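Local coordinates for phospho-2-dehydro-3-deoxyheptonate aldolase (Francisella tularensis, PDB 3TQK), which probably catalyses the condensation of phosphoenolpyruvate with D-erythrose 4-phosphate to give DAHP, the first step of chorismate biosynthesis, at residues A41-H45 with G46-R50; F141-V144 with I145-Y149; S128-T131 with N132-L135. All coordinates share one frame; numbering follows the deposited sequence.

Contact 1. Residues A41-H45 with G46-R50; sequences ANIIH and GNDDR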
ATOM      1  N   ALA A  41     -10.020  -2.594  23.464  1.00 18.69           N
ATOM      2  CA  ALA A  41      -8.626  -2.912  23.796  1.00 18.81           C
ATOM      3  C   ALA A  41      -8.547  -4.115  24.759  1.00 19.23           C
ATOM      4  O   ALA A  41      -7.752  -5.026  24.549  1.00 19.52           O
ATOM      5  CB  ALA A  41      -7.893  -1.685  24.391  1.00 18.49           C
ATOM      6  N   ASN A  42      -9.395  -4.122  25.781  1.00 19.83           N
ATOM      7  CA  ASN A  42      -9.436  -5.209  26.756  1.00 21.04           C
ATOM      8  C   ASN A  42      -9.909  -6.523  26.156  1.00 21.17           C
ATOM      9  O   ASN A  42      -9.399  -7.586  26.501  1.00 21.55           O
ATOM     10  CB  ASN A  42     -10.321  -4.829  27.933  1.00 21.97           C
ATOM     11  CG  ASN A  42      -9.623  -3.890  28.900  1.00 24.29           C
ATOM     12  OD1 ASN A  42      -8.481  -4.130  29.299  1.00 26.47           O
ATOM     13  ND2 ASN A  42     -10.319  -2.842  29.315  1.00 25.51           N
ATOM     14  N   ILE A  43     -10.880  -6.456  25.259  1.00 20.85           N
ATOM     15  CA  ILE A  43     -11.295  -7.652  24.538  1.00 21.39           C
ATOM     16  C   ILE A  43     -10.143  -8.179  23.656  1.00 21.27           C
ATOM     17  O   ILE A  43      -9.852  -9.364  23.684  1.00 21.90           O
ATOM     18  CB  ILE A  43     -12.569  -7.412  23.732  1.00 20.85           C
ATOM     19  CG1 ILE A  43     -13.744  -7.167  24.690  1.00 21.66           C
ATOM     20  CG2 ILE A  43     -12.866  -8.604  22.854  1.00 21.19           C
ATOM     21  CD1 ILE A  43     -14.977  -6.525  24.033  1.00 20.34           C
ATOM     22  N   ILE A  44      -9.471  -7.292  22.926  1.00 21.07           N
ATOM     23  CA  ILE A  44      -8.355  -7.673  22.031  1.00 21.18           C
ATOM     24  C   ILE A  44      -7.219  -8.383  22.783  1.00 22.08           C
ATOM     25  O   ILE A  44      -6.611  -9.327  22.263  1.00 23.15           O
ATOM     26  CB  ILE A  44      -7.765  -6.427  21.278  1.00 20.35           C
ATOM     27  CG1 ILE A  44      -8.736  -5.922  20.213  1.00 19.92           C
ATOM     28  CG2 ILE A  44      -6.437  -6.765  20.610  1.00 19.92           C
ATOM     29  CD1 ILE A  44      -8.437  -4.501  19.678  1.00 19.40           C
ATOM     30  N   HIS A  45      -6.955  -7.930  24.011  1.00 22.06           N
ATOM     31  CA  HIS A  45      -5.890  -8.468  24.847  1.00 22.07           C
ATOM     32  C   HIS A  45      -6.337  -9.612  25.746  1.00 23.07           C
ATOM     33  O   HIS A  45      -5.519 -10.202  26.450  1.00 23.96           O
ATOM     34  CB  HIS A  45      -5.289  -7.356  25.701  1.00 21.85           C
ATOM     35  CG  HIS A  45      -4.367  -6.457  24.947  1.00 20.98           C
ATOM     36  ND1 HIS A  45      -3.016  -6.704  24.835  1.00 20.14           N
ATOM     37  CD2 HIS A  45      -4.597  -5.307  24.274  1.00 19.95           C
ATOM     38  CE1 HIS A  45      -2.455  -5.748  24.120  1.00 20.96           C
ATOM     39  NE2 HIS A  45      -3.393  -4.885  23.767  1.00 20.86           N
ATOM     40  N   GLY A  46      -7.628  -9.926  25.729  1.00 23.28           N
ATOM     41  CA  GLY A  46      -8.139 -11.096  26.432  1.00 24.22           C
ATOM     42  C   GLY A  46      -8.581 -10.840  27.854  1.00 24.71           C
ATOM     43  O   GLY A  46      -8.988 -11.773  28.551  1.00 26.02           O
ATOM     44  N   ASN A  47      -8.524  -9.583  28.281  1.00 23.87           N
ATOM     45  CA  ASN A  47      -8.895  -9.212  29.639  1.00 24.30           C
ATOM     46  C   ASN A  47     -10.411  -9.124  29.877  1.00 24.47           C
ATOM     47  O   ASN A  47     -10.860  -8.997  31.026  1.00 25.60           O
ATOM     48  CB  ASN A  47      -8.192  -7.909  30.014  1.00 23.85           C
ATOM     49  CG  ASN A  47      -6.676  -8.051  29.990  1.00 24.96           C
ATOM     50  OD1 ASN A  47      -6.134  -9.093  30.383  1.00 26.11           O
ATOM     51  ND2 ASN A  47      -5.987  -7.018  29.532  1.00 23.73           N
ATOM     52  N   ASP A  48     -11.180  -9.186  28.789  1.00 23.76           N
ATOM     53  CA  ASP A  48     -12.629  -9.336  28.818  1.00 24.09           C
ATOM     54  C   ASP A  48     -12.943 -10.470  27.842  1.00 24.54           C
ATOM     55  O   ASP A  48     -12.292 -10.586  26.798  1.00 24.11           O
ATOM     56  CB  ASP A  48     -13.291  -8.025  28.376  1.00 23.85           C
ATOM     57  CG  ASP A  48     -14.817  -8.070  28.411  1.00 24.45           C
ATOM     58  OD1 ASP A  48     -15.390  -8.987  29.038  1.00 25.98           O
ATOM     59  OD2 ASP A  48     -15.441  -7.150  27.832  1.00 23.38           O
ATOM     60  N   ASP A  49     -13.927 -11.304  28.169  1.00 25.53           N
ATOM     61  CA  ASP A  49     -14.234 -12.471  27.336  1.00 26.26           C
ATOM     62  C   ASP A  49     -15.541 -12.318  26.542  1.00 26.59           C
ATOM     63  O   ASP A  49     -16.003 -13.260  25.886  1.00 27.26           O
ATOM     64  CB  ASP A  49     -14.210 -13.776  28.158  1.00 27.32           C
ATOM     65  CG  ASP A  49     -15.076 -13.724  29.387  1.00 28.38           C
ATOM     66  OD1 ASP A  49     -15.826 -12.732  29.542  1.00 27.87           O
ATOM     67  OD2 ASP A  49     -15.002 -14.693  30.200  1.00 31.00           O
ATOM     68  N   ARG A  50     -16.126 -11.131  26.608  1.00 26.04           N
ATOM     69  CA  ARG A  50     -17.081 -10.701  25.594  1.00 26.24           C
ATOM     70  C   ARG A  50     -16.431 -10.781  24.217  1.00 25.57           C
ATOM     71  O   ARG A  50     -15.205 -10.738  24.101  1.00 25.85           O
ATOM     72  CB  ARG A  50     -17.537  -9.267  25.846  1.00 25.34           C
ATOM     73  CG  ARG A  50     -18.456  -9.125  27.043  1.00 25.91           C
ATOM     74  CD  ARG A  50     -19.145  -7.777  27.049  1.00 24.95           C
ATOM     75  NE  ARG A  50     -18.187  -6.692  26.912  1.00 22.76           N
ATOM     76  CZ  ARG A  50     -18.507  -5.429  26.660  1.00 22.45           C
ATOM     77  NH1 ARG A  50     -19.782  -5.063  26.520  1.00 22.82           N
ATOM     78  NH2 ARG A  50     -17.535  -4.522  26.550  1.00 21.06           N
TER
HETATM   79  O   HOH W   1     -11.324 -11.572  24.594  1.00 10.07           O
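The backbone of 41-45 ends its helix in a Schellman motif at Gly46, whose positive phi of 91° turns the chain back on the last helical turn: Gly46 N bonds to Ile43 O at 3.1 Å, approaching from above the carbonyl plane, while Asn47 N and Asp48 N both give weak bonds to Asn42 O. A water donates to Ile43 O and to Asp48 O, bridging the helix end to the departing chain. Among the side chains, Ile43 and Asp48 lie side by side and point the same way, with Ile43 CG1 3.6 Å from Asp48 OD2. Ile43 CG2 rests 3.4 Å from Arg50 O, and its CD1 lies 4.1 Å from Arg50 NH2. Asp48 extends CG away from its own N (chi1 -178°), which turns the carboxylate to Arg50: OD2 takes NE on its syn lone pair at 2.9 Å, close to the guanidinium plane, and OD1 accepts a weak bond from Arg50 N. Arg50 NH1 goes to His81 O and NH2 to Glu39. The guanidinium is thus held at three of its nitrogens beside an aliphatic side chain, and the flanking carboxylates of Asp48 and Glu39 probably balance its charge.

Contact 2. Residues F141-V144 with I145-Y149; sequences FLDV and ITPQY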
ATOM      1  N   PHE A 141      -8.836   2.635   7.575  1.00 24.50           N
ATOM      2  CA  PHE A 141      -7.899   3.724   7.437  1.00 24.07           C
ATOM      3  C   PHE A 141      -7.124   3.503   6.131  1.00 24.41           C
ATOM      4  O   PHE A 141      -6.352   2.552   6.005  1.00 24.40           O
ATOM      5  CB  PHE A 141      -6.987   3.786   8.658  1.00 24.02           C
ATOM      6  CG  PHE A 141      -7.692   4.242   9.924  1.00 23.19           C
ATOM      7  CD1 PHE A 141      -8.172   5.533  10.034  1.00 24.30           C
ATOM      8  CD2 PHE A 141      -7.873   3.382  10.993  1.00 23.16           C
ATOM      9  CE1 PHE A 141      -8.819   5.967  11.187  1.00 23.72           C
ATOM     10  CE2 PHE A 141      -8.509   3.817  12.147  1.00 23.41           C
ATOM     11  CZ  PHE A 141      -8.977   5.112  12.242  1.00 23.77           C
ATOM     12  N   LEU A 142      -7.337   4.402   5.177  1.00 24.72           N
ATOM     13  CA  LEU A 142      -6.966   4.200   3.765  1.00 25.54           C
ATOM     14  C   LEU A 142      -5.643   4.854   3.332  1.00 25.03           C
ATOM     15  O   LEU A 142      -4.942   4.320   2.459  1.00 24.87           O
ATOM     16  CB  LEU A 142      -8.078   4.793   2.892  1.00 26.75           C
ATOM     17  CG  LEU A 142      -9.498   4.239   3.059  1.00 27.77           C
ATOM     18  CD1 LEU A 142     -10.560   5.217   2.555  1.00 29.54           C
ATOM     19  CD2 LEU A 142      -9.560   2.899   2.328  1.00 29.21           C
ATOM     20  N   ASP A 143      -5.322   6.012   3.927  1.00 24.21           N
ATOM     21  CA  ASP A 143      -4.179   6.832   3.491  1.00 23.57           C
ATOM     22  C   ASP A 143      -3.764   7.821   4.586  1.00 22.92           C
ATOM     23  O   ASP A 143      -4.297   7.755   5.694  1.00 22.71           O
ATOM     24  CB  ASP A 143      -4.539   7.543   2.193  1.00 24.29           C
ATOM     25  CG  ASP A 143      -5.540   8.673   2.389  1.00 25.88           C
ATOM     26  OD1 ASP A 143      -6.053   8.849   3.492  1.00 29.22           O
ATOM     27  OD2 ASP A 143      -5.804   9.418   1.428  1.00 31.61           O
ATOM     28  N   VAL A 144      -2.819   8.726   4.304  1.00 22.24           N
ATOM     29  CA  VAL A 144      -2.314   9.646   5.339  1.00 21.43           C
ATOM     30  C   VAL A 144      -3.049  10.985   5.386  1.00 21.24           C
ATOM     31  O   VAL A 144      -2.643  11.892   6.123  1.00 21.65           O
ATOM     32  CB  VAL A 144      -0.781   9.903   5.189  1.00 22.28           C
ATOM     33  CG1 VAL A 144      -0.003   8.589   5.291  1.00 21.75           C
ATOM     34  CG2 VAL A 144      -0.442  10.644   3.892  1.00 21.46           C
ATOM     35  N   ILE A 145      -4.133  11.112   4.620  1.00 20.34           N
ATOM     36  CA  ILE A 145      -4.848  12.383   4.502  1.00 19.74           C
ATOM     37  C   ILE A 145      -6.238  12.294   5.151  1.00 19.30           C
ATOM     38  O   ILE A 145      -6.570  13.111   6.008  1.00 19.18           O
ATOM     39  CB  ILE A 145      -4.920  12.840   3.014  1.00 19.93           C
ATOM     40  CG1 ILE A 145      -3.505  13.183   2.517  1.00 20.20           C
ATOM     41  CG2 ILE A 145      -5.815  14.043   2.849  1.00 19.00           C
ATOM     42  CD1 ILE A 145      -3.384  13.453   0.993  1.00 18.14           C
ATOM     43  N   THR A 146      -7.029  11.290   4.774  1.00 18.58           N
ATOM     44  CA  THR A 146      -8.415  11.186   5.242  1.00 18.61           C
ATOM     45  C   THR A 146      -8.561  11.015   6.755  1.00 18.33           C
ATOM     46  O   THR A 146      -9.485  11.570   7.339  1.00 19.11           O
ATOM     47  CB  THR A 146      -9.216  10.069   4.506  1.00 18.94           C
ATOM     48  OG1 THR A 146      -8.575   8.799   4.687  1.00 17.68           O
ATOM     49  CG2 THR A 146      -9.317  10.367   3.000  1.00 18.61           C
ATOM     50  N   PRO A 147      -7.652  10.276   7.410  1.00 17.64           N
ATOM     51  CA  PRO A 147      -7.869  10.047   8.840  1.00 17.44           C
ATOM     52  C   PRO A 147      -7.962  11.277   9.728  1.00 18.26           C
ATOM     53  O   PRO A 147      -8.653  11.239  10.739  1.00 18.79           O
ATOM     54  CB  PRO A 147      -6.651   9.219   9.242  1.00 16.90           C
ATOM     55  CG  PRO A 147      -6.254   8.528   8.001  1.00 16.48           C
ATOM     56  CD  PRO A 147      -6.473   9.531   6.929  1.00 17.35           C
ATOM     57  N   GLN A 148      -7.277  12.358   9.369  1.00 19.29           N
ATOM     58  CA  GLN A 148      -7.331  13.594  10.148  1.00 19.91           C
ATOM     59  C   GLN A 148      -8.740  14.167  10.218  1.00 20.56           C
ATOM     60  O   GLN A 148      -9.057  14.917  11.139  1.00 21.24           O
ATOM     61  CB  GLN A 148      -6.380  14.641   9.560  1.00 20.86           C
ATOM     62  CG  GLN A 148      -4.898  14.300   9.738  1.00 22.37           C
ATOM     63  CD  GLN A 148      -4.394  14.465  11.187  1.00 25.20           C
ATOM     64  OE1 GLN A 148      -5.179  14.619  12.142  1.00 27.13           O
ATOM     65  NE2 GLN A 148      -3.074  14.437  11.349  1.00 27.62           N
ATOM     66  N   TYR A 149      -9.589  13.794   9.260  1.00 20.30           N
ATOM     67  CA  TYR A 149     -10.953  14.276   9.223  1.00 20.73           C
ATOM     68  C   TYR A 149     -11.902  13.592  10.202  1.00 21.16           C
ATOM     69  O   TYR A 149     -12.982  14.124  10.465  1.00 22.44           O
ATOM     70  CB  TYR A 149     -11.510  14.172   7.795  1.00 21.17           C
ATOM     71  CG  TYR A 149     -10.832  15.120   6.847  1.00 19.54           C
ATOM     72  CD1 TYR A 149      -9.589  14.823   6.312  1.00 19.69           C
ATOM     73  CD2 TYR A 149     -11.419  16.331   6.512  1.00 21.50           C
ATOM     74  CE1 TYR A 149      -8.946  15.699   5.456  1.00 20.53           C
ATOM     75  CE2 TYR A 149     -10.788  17.225   5.642  1.00 21.80           C
ATOM     76  CZ  TYR A 149      -9.554  16.903   5.126  1.00 20.86           C
ATOM     77  OH  TYR A 149      -8.926  17.764   4.274  1.00 22.56           O
TER
HETATM   78  O   HOH W   2      -9.225   6.778   6.295  1.00 15.08           O
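Asp143 and Thr146 meet where the chain turns into a short helical run, and the aspartate side chain can be followed outward. Its CB carries CG into the position between backbone N and carbonyl carbon (chi1 72°), which swings the carboxylate over the start of the following turn. CG lies 3.6 Å from Ile145 N. OD1 then accepts three hydrogen bonds. Thr146 N reaches it at 2.9 Å, on the syn side and 21° out of the carboxylate plane. Thr146 OG1 comes to OD1 from above that plane, at 2.8 Å. Ile145 N approaches OD1 much more steeply, 78° out of the plane, at 3.2 Å. These bonds fix the rotation of the carboxylate. OD2 instead faces carbon, with Ile145 CB at 3.9 Å and Thr146 CG2 close by. Thr146 OG1, besides giving its proton to OD1, accepts from a water that also takes Leu142 N, so the hydroxyl links the carboxylate to the backbone before it. Pro147 sets CD 3.1 Å from Asp143 O and CB 4.1 Å from Phe141 CD1, its ring obliquely placed to the phenyl. Leu207 of the second subunit packs on Asp143, Ile145 and Thr146, bringing the turn to the subunit interface. The bond from Ile145 N closes an Asx turn, and the further one from Thr146 N extends it to an Asx motif, in the loop that follows strand 137-140 of the TIM barrel.

Contact 3. Residues S128-T131 with N132-L135; sequences SDLT and NMGL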
ATOM      1  N   SER A 128     -20.099  11.651  13.427  1.00 23.24           N
ATOM      2  CA  SER A 128     -20.528  12.475  14.560  1.00 24.09           C
ATOM      3  C   SER A 128     -21.904  12.022  15.041  1.00 25.51           C
ATOM      4  O   SER A 128     -22.076  11.762  16.227  1.00 26.39           O
ATOM      5  CB  SER A 128     -20.545  13.955  14.190  1.00 24.96           C
ATOM      6  OG  SER A 128     -20.927  14.765  15.291  1.00 26.66           O
ATOM      7  N   ASP A 129     -22.858  11.895  14.117  1.00 25.98           N
ATOM      8  CA  ASP A 129     -24.225  11.475  14.444  1.00 27.56           C
ATOM      9  C   ASP A 129     -24.309  10.097  15.114  1.00 27.11           C
ATOM     10  O   ASP A 129     -25.002   9.934  16.115  1.00 27.37           O
ATOM     11  CB  ASP A 129     -25.129  11.496  13.189  1.00 28.30           C
ATOM     12  CG  ASP A 129     -25.361  12.910  12.651  1.00 29.71           C
ATOM     13  OD1 ASP A 129     -24.986  13.868  13.344  1.00 31.23           O
ATOM     14  OD2 ASP A 129     -25.901  13.070  11.535  1.00 28.42           O
ATOM     15  N   LEU A 130     -23.604   9.118  14.556  1.00 26.52           N
ATOM     16  CA  LEU A 130     -23.640   7.752  15.080  1.00 26.32           C
ATOM     17  C   LEU A 130     -23.063   7.648  16.498  1.00 26.15           C
ATOM     18  O   LEU A 130     -23.695   7.061  17.387  1.00 26.90           O
ATOM     19  CB  LEU A 130     -22.900   6.807  14.139  1.00 25.09           C
ATOM     20  CG  LEU A 130     -23.541   6.624  12.758  1.00 25.99           C
ATOM     21  CD1 LEU A 130     -22.595   5.869  11.837  1.00 25.37           C
ATOM     22  CD2 LEU A 130     -24.854   5.896  12.875  1.00 27.48           C
ATOM     23  N   THR A 131     -21.875   8.213  16.706  1.00 25.32           N
ATOM     24  CA  THR A 131     -21.240   8.207  18.013  1.00 24.81           C
ATOM     25  C   THR A 131     -22.032   9.030  19.018  1.00 26.95           C
ATOM     26  O   THR A 131     -22.066   8.694  20.214  1.00 26.85           O
ATOM     27  CB  THR A 131     -19.815   8.754  17.965  1.00 23.80           C
ATOM     28  OG1 THR A 131     -19.827  10.045  17.355  1.00 23.78           O
ATOM     29  CG2 THR A 131     -18.883   7.791  17.202  1.00 21.52           C
ATOM     30  N   ASN A 132     -22.677  10.096  18.534  1.00 28.25           N
ATOM     31  CA  ASN A 132     -23.544  10.901  19.382  1.00 30.52           C
ATOM     32  C   ASN A 132     -24.793  10.141  19.831  1.00 32.08           C
ATOM     33  O   ASN A 132     -25.392  10.471  20.857  1.00 33.07           O
ATOM     34  CB  ASN A 132     -23.929  12.204  18.682  1.00 31.65           C
ATOM     35  CG  ASN A 132     -24.549  13.199  19.623  1.00 34.29           C
ATOM     36  OD1 ASN A 132     -25.659  13.666  19.396  1.00 35.96           O
ATOM     37  ND2 ASN A 132     -23.842  13.510  20.712  1.00 36.56           N
HETATM   38  N   MSE A 133     -25.179   9.121  19.071  1.00 32.57           N
HETATM   39  CA  MSE A 133     -26.244   8.204  19.493  1.00 34.62           C
HETATM   40  C   MSE A 133     -25.742   7.154  20.492  1.00 33.50           C
HETATM   41  O   MSE A 133     -26.527   6.352  20.992  1.00 34.25           O
HETATM   42  CB  MSE A 133     -26.833   7.467  18.287  1.00 35.48           C
HETATM   43  CG  MSE A 133     -27.640   8.322  17.327  1.00 40.03           C
HETATM   44 SE   MSE A 133     -27.846   7.355  15.644  1.00 47.25          SE
HETATM   45  CE  MSE A 133     -28.253   5.601  16.389  1.00 40.47           C
ATOM     46  N   GLY A 134     -24.435   7.142  20.749  1.00 31.68           N
ATOM     47  CA  GLY A 134     -23.836   6.190  21.682  1.00 30.87           C
ATOM     48  C   GLY A 134     -23.321   4.915  21.030  1.00 29.58           C
ATOM     49  O   GLY A 134     -23.064   3.938  21.732  1.00 29.36           O
ATOM     50  N   LEU A 135     -23.175   4.924  19.699  1.00 28.61           N
ATOM     51  CA  LEU A 135     -22.704   3.761  18.944  1.00 27.63           C
ATOM     52  C   LEU A 135     -21.238   3.912  18.601  1.00 25.72           C
ATOM     53  O   LEU A 135     -20.861   4.844  17.893  1.00 25.85           O
ATOM     54  CB  LEU A 135     -23.464   3.595  17.617  1.00 28.39           C
ATOM     55  CG  LEU A 135     -24.708   2.713  17.586  1.00 30.76           C
ATOM     56  CD1 LEU A 135     -25.447   2.895  16.234  1.00 33.34           C
ATOM     57  CD2 LEU A 135     -24.369   1.250  17.832  1.00 28.19           C
TER
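Thr131 and Leu135 come together because Gly134, at phi 93°, reverses the chain after the helix; Leu135 O then lies 3.4 Å from Thr131 CA in a CA-H...O contact and 3.6 Å from Thr131 CG2. The chi1 of 54° at Thr131 places OG1 between its backbone N and carbonyl carbon, where it bonds to Leu127 O and to Ser29. The turn is a Schellman motif. Leu135 N reaches back to Leu130 O at 3.2 Å, and Gly134 N takes Thr131 O at 2.9 Å from above the carbonyl plane. Just before the glycine, Asn132 N still makes a helical bond to Ser128 O, whereas Met133 N divides two weak bonds between Asp129 O and Leu130 O. The selenomethionine at Met133 bends at chi3; its CG passes 3.3 Å from Asp129 O and SE lies 4.3 Å from Leu130 CD2. Leu135 CB leans against Leu130 O at 3.5 Å. Leu130, Met133 and Leu135 all pack on Ala70 of helix 63-80, Asn132 touches Thr28 and Ser29 of helix 27-45, and Leu130 and Thr131 lie on Cys137 of barrel strand 137-140.

Overall arrangement
From the N terminus, contact 1 comes first, turning the chain from helix 27-45 into strand 51-56, the first of the eight-stranded parallel barrel. Contact 3 makes the same kind of helix-to-strand turn between helix 116-132 and strand 137-140, and contact 2 follows at once on the far side of that strand, in the loop leading to strand 156-159. The three close in series, neither nested nor crossed. Contacts 2 and 3 thus bracket one barrel strand, their nearest atoms about 8 Å apart, and the nearest atoms of contact 1 lie about 11 Å from each. Helix 27-45 leads into contact 1 and also touches contact 3, while contact 2 meets the second subunit.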